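Local structure of fiber protein (Human adenovirus 14, 3F0Y) at residues A[65-68]-A[69-72]; A[127-130]-A[131-134]. The protein forms the trimeric knob at the tip of the viral fiber, which probably engages cellular receptors such as CD46. All coordinates share one frame; numbering follows the deposited sequence. Where two conformers were deposited one is given.

Contact 1: A[65-68]-A[69-72]; sequences FNML and TTYR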
loop_
_atom_site.group_PDB
_atom_site.type_symbol
_atom_site.label_atom_id
_atom_site.label_comp_id
_atom_site.label_asym_id
_atom_site.label_seq_id
_atom_site.Cartn_x
_atom_site.Cartn_y
_atom_site.Cartn_z
ATOM N N PHE A 65 -0.151 18.383 -22.254
ATOM C CA PHE A 65 0.034 17.465 -21.132
ATOM C C PHE A 65 -0.002 16.011 -21.595
ATOM O O PHE A 65 0.847 15.210 -21.204
ATOM C CB PHE A 65 -1.020 17.691 -20.048
ATOM C CG PHE A 65 -0.808 16.844 -18.827
ATOM C CD1 PHE A 65 0.193 17.156 -17.919
ATOM C CD2 PHE A 65 -1.591 15.723 -18.599
ATOM C CE1 PHE A 65 0.403 16.371 -16.794
ATOM C CE2 PHE A 65 -1.389 14.931 -17.475
ATOM C CZ PHE A 65 -0.392 15.259 -16.570
ATOM N N ASN A 66 -0.987 15.678 -22.423
ATOM C CA ASN A 66 -1.112 14.329 -22.967
ATOM C C ASN A 66 0.083 13.923 -23.822
ATOM O O ASN A 66 0.478 12.758 -23.828
ATOM C CB ASN A 66 -2.406 14.189 -23.778
ATOM C CG ASN A 66 -3.641 14.131 -22.899
ATOM O OD1 ASN A 66 -3.570 13.721 -21.741
ATOM N ND2 ASN A 66 -4.780 14.530 -23.447
ATOM N N MET A 67 0.668 14.891 -24.524
ATOM C CA MET A 67 1.831 14.630 -25.370
ATOM C C MET A 67 3.135 14.463 -24.587
ATOM O O MET A 67 4.157 14.113 -25.174
ATOM C CB MET A 67 1.985 15.735 -26.421
ATOM C CG MET A 67 0.952 15.666 -27.539
ATOM S SD MET A 67 1.066 14.164 -28.531
ATOM C CE MET A 67 2.638 14.422 -29.352
ATOM N N LEU A 68 3.109 14.699 -23.273
ATOM C CA LEU A 68 4.281 14.443 -22.429
ATOM C C LEU A 68 4.701 12.972 -22.491
ATOM O O LEU A 68 5.872 12.650 -22.300
ATOM C CB LEU A 68 4.024 14.851 -20.974
ATOM C CG LEU A 68 3.790 16.337 -20.688
ATOM C CD1 LEU A 68 3.573 16.550 -19.199
ATOM C CD2 LEU A 68 4.943 17.201 -21.190
ATOM N N THR A 69 3.744 12.090 -22.779
ATOM C CA THR A 69 4.020 10.663 -22.944
ATOM C C THR A 69 4.959 10.337 -24.115
ATOM O O THR A 69 5.466 9.221 -24.206
ATOM C CB THR A 69 2.710 9.859 -23.118
ATOM O OG1 THR A 69 1.949 10.399 -24.208
ATOM C CG2 THR A 69 1.877 9.915 -21.844
ATOM N N THR A 70 5.190 11.301 -25.006
ATOM C CA THR A 70 6.104 11.105 -26.134
ATOM C C THR A 70 7.562 11.461 -25.810
ATOM O O THR A 70 8.444 11.271 -26.647
ATOM C CB THR A 70 5.660 11.923 -27.367
ATOM O OG1 THR A 70 5.755 13.322 -27.079
ATOM C CG2 THR A 70 4.226 11.576 -27.753
ATOM N N TYR A 71 7.812 11.964 -24.602
ATOM C CA TYR A 71 9.147 12.415 -24.202
ATOM C C TYR A 71 9.829 11.413 -23.264
ATOM O O TYR A 71 9.160 10.745 -22.481
ATOM C CB TYR A 71 9.049 13.794 -23.546
ATOM C CG TYR A 71 8.546 14.867 -24.489
ATOM C CD1 TYR A 71 7.184 15.054 -24.688
ATOM C CD2 TYR A 71 9.430 15.685 -25.188
ATOM C CE1 TYR A 71 6.710 16.028 -25.555
ATOM C CE2 TYR A 71 8.966 16.666 -26.059
ATOM C CZ TYR A 71 7.604 16.832 -26.238
ATOM O OH TYR A 71 7.132 17.799 -27.097
ATOM N N ARG A 72 11.157 11.317 -23.364
ATOM C CA ARG A 72 11.945 10.368 -22.571
ATOM C C ARG A 72 12.225 10.863 -21.153
ATOM O O ARG A 72 12.401 10.063 -20.236
ATOM C CB ARG A 72 13.277 10.070 -23.268
ATOM C CG ARG A 72 13.165 9.103 -24.437
ATOM C CD ARG A 72 14.391 9.141 -25.345
ATOM N NE ARG A 72 15.643 8.853 -24.641
ATOM C CZ ARG A 72 16.811 8.615 -25.236
ATOM N NH1 ARG A 72 16.918 8.624 -26.562
ATOM N NH2 ARG A 72 17.887 8.366 -24.498
#
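A short 3-10 turn follows helix 63-66 and leads toward strand 73-82. Along it Thr69 and Thr70 each bend their hydroxyl back onto the carbonyl three residues earlier. Thr69 OG1 donates to Asn66 O at 2.8 Å, and one step further on Thr70 OG1 donates to Met67 O at 2.6 Å, each coming in almost end-on to its carbonyl. The same torsion sets up both bonds: OG1 lies between the backbone N and the carbonyl carbon (chi1 55° in Thr69, and close to it in Thr70), which folds it against the turn and leaves CG2 beside the backbone N. Met67 O is gripped twice, since Thr70 N also reaches it at 3.0 Å, from well above the carbonyl plane, while the hydroxyl takes the outer end of the oxygen. Thr69 N adds a weak bond of 3.5 Å to Asn66 O.

The i to i-3 ladder is what marks the 3-10 segment 67-70, and its next rung is Tyr71 N to Leu68 O at 3.1 Å. The Tyr71 ring presents an edge to the preceding carbonyls, with CD1 3.2 Å from Met67 O. In Met67 two successive bends, chi2 -63° and chi3 -68°, bring CE to Thr70 CG2 at 3.6 Å, and the two side chains cross at a slant.

At the edge of the knob's beta sandwich, the Leu68 side chain packs on Ile74 and Phe76 of strand 73-82, whereas Asn66 sends OD1 to the backbone N of Leu194. Thr69 touches Ala191 and Leu194, in the loop before strand 199-204. Tyr71 sits on the exposed side, and its side chain lies about 3 Å from a bound imidazole, probably left from crystallisation.

Contact 2: A[127-130]-A[131-134]; sequences FNNN and SREK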
loop_
_atom_site.group_PDB
_atom_site.type_symbol
_atom_site.label_atom_id
_atom_site.label_comp_id
_atom_site.label_asym_id
_atom_site.label_seq_id
_atom_site.Cartn_x
_atom_site.Cartn_y
_atom_site.Cartn_z
ATOM N N PHE A 127 8.170 21.780 9.151
ATOM C CA PHE A 127 8.574 22.835 8.231
ATOM C C PHE A 127 9.921 23.387 8.673
ATOM O O PHE A 127 10.173 23.530 9.872
ATOM C CB PHE A 127 7.554 23.976 8.216
ATOM C CG PHE A 127 6.329 23.687 7.408
ATOM C CD1 PHE A 127 5.202 23.143 8.004
ATOM C CD2 PHE A 127 6.297 23.969 6.050
ATOM C CE1 PHE A 127 4.067 22.883 7.263
ATOM C CE2 PHE A 127 5.163 23.709 5.298
ATOM C CZ PHE A 127 4.045 23.163 5.906
ATOM N N ASN A 128 10.778 23.686 7.699
ATOM C CA ASN A 128 12.036 24.401 7.935
ATOM C C ASN A 128 12.916 23.757 9.002
ATOM O O ASN A 128 13.496 24.448 9.843
ATOM C CB ASN A 128 11.742 25.860 8.305
ATOM C CG ASN A 128 10.842 26.545 7.296
ATOM O OD1 ASN A 128 10.865 26.223 6.108
ATOM N ND2 ASN A 128 10.042 27.497 7.766
ATOM N N ASN A 129 12.995 22.429 8.969
ATOM C CA ASN A 129 13.832 21.674 9.891
ATOM C C ASN A 129 14.826 20.844 9.085
ATOM O O ASN A 129 14.503 19.750 8.622
ATOM C CB ASN A 129 12.970 20.780 10.790
ATOM C CG ASN A 129 13.733 20.235 11.986
ATOM O OD1 ASN A 129 14.940 19.997 11.919
ATOM N ND2 ASN A 129 13.026 20.029 13.090
ATOM N N ASN A 130 16.030 21.384 8.918
ATOM C CA ASN A 130 17.077 20.726 8.136
ATOM C C ASN A 130 17.475 19.360 8.696
ATOM O O ASN A 130 17.744 18.432 7.935
ATOM C CB ASN A 130 18.319 21.625 8.040
ATOM C CG ASN A 130 18.083 22.874 7.200
ATOM O OD1 ASN A 130 17.100 22.975 6.462
ATOM N ND2 ASN A 130 18.998 23.830 7.304
ATOM N N SER A 131 17.500 19.240 10.022
ATOM C CA SER A 131 17.904 17.991 10.672
ATOM C C SER A 131 16.909 16.852 10.438
ATOM O O SER A 131 17.291 15.683 10.467
ATOM C CB SER A 131 18.114 18.203 12.175
ATOM O OG SER A 131 16.883 18.397 12.846
ATOM N N ARG A 132 15.643 17.194 10.203
ATOM C CA ARG A 132 14.591 16.198 9.981
ATOM C C ARG A 132 14.030 16.223 8.558
ATOM O O ARG A 132 12.995 15.614 8.285
ATOM C CB ARG A 132 13.453 16.424 10.973
ATOM C CG ARG A 132 13.872 16.364 12.432
ATOM C CD ARG A 132 12.669 16.548 13.331
ATOM N NE ARG A 132 11.642 15.550 13.043
ATOM C CZ ARG A 132 10.353 15.664 13.358
ATOM N NH1 ARG A 132 9.896 16.740 13.989
ATOM N NH2 ARG A 132 9.517 14.683 13.034
ATOM N N GLU A 133 14.722 16.910 7.654
ATOM C CA GLU A 133 14.254 17.102 6.278
ATOM C C GLU A 133 13.945 15.799 5.528
ATOM O O GLU A 133 13.029 15.763 4.706
ATOM C CB GLU A 133 15.282 17.925 5.497
ATOM C CG GLU A 133 14.911 18.199 4.048
ATOM C CD GLU A 133 15.754 19.293 3.421
ATOM O OE1 GLU A 133 16.824 19.628 3.980
ATOM O OE2 GLU A 133 15.344 19.817 2.361
ATOM N N LYS A 134 14.704 14.740 5.811
ATOM C CA LYS A 134 14.519 13.447 5.141
ATOM C C LYS A 134 13.168 12.806 5.457
ATOM O O LYS A 134 12.639 12.044 4.650
ATOM C CB LYS A 134 15.628 12.462 5.530
ATOM C CG LYS A 134 17.031 12.859 5.093
ATOM C CD LYS A 134 18.053 11.871 5.644
ATOM C CE LYS A 134 19.483 12.371 5.519
ATOM N NZ LYS A 134 20.227 11.740 4.400
HETATM O O HOH W 1 17.683 21.487 11.870
HETATM O O HOH W 2 18.518 15.736 7.405
#
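Asn129 OD1 takes the hydroxyl of Ser131, with OG donating at 2.7 Å and lying 18° from the plane of the amide carbonyl. Two backbone N-H groups lean on the same oxygen more weakly, Ser131 N at 3.3 Å and Arg132 N at 3.4 Å, so the side chain closes a loose Asx turn. The Asn129 main chain closes a second ring, where Arg132 N donates to Asn129 O at 3.2 Å in a beta turn of the type I/III, 3-10-like kind. With CG swung anti to the backbone N (chi1 -166°), the amide is turned toward Ser131 and Arg132, where the chain leads into the 3-10 segment.

Its other end, ND2, rests 3.5 Å from Arg132 CD; amide and guanidinium planes are nearly perpendicular, 84° apart. Water 1 bridges the turn, donating to Asn129 OD1 and accepting from Ser131 N at 2.9 Å. Asn130 and Glu133 run side by side, and Glu133 N makes a weak bond to Asn130 O.

Further out, Arg132 NH2 holds Thr123 O and forms a salt bridge with Glu135, which fixes the chain that ND2 lies against. Lys134 NZ hydrogen-bonds Thr145 O and Thr192 OG1 of the second subunit. With a hydroxyl, a water and two weak N-H donors gathered on OD1, the orientation of the Asn129 amide is probably settled: the oxygen faces the donors and the nitrogen faces the aliphatic part of Arg132.

Overall arrangement
Contacts 1 and 2 are both tight turns in which side-chain oxygens reinforce the backbone, but they sit far apart on one subunit: 34 Å between centres, about 24 Å between nearest atoms. Contact 1 leads into strand 73-82 and touches no other chain; contact 2 precedes strand 137-145 and reaches the second subunit. The trimer relates them indirectly. In its own subunit 65-72 packs against Ala191, Thr193 and Leu194, and Lys134 of contact 2 meets Thr192 and Thr193 in the corresponding loop of the neighbouring copy. A glycerol, probably a crystallisation additive, lies about 4 Å from the Tyr71 side chain of contact 1.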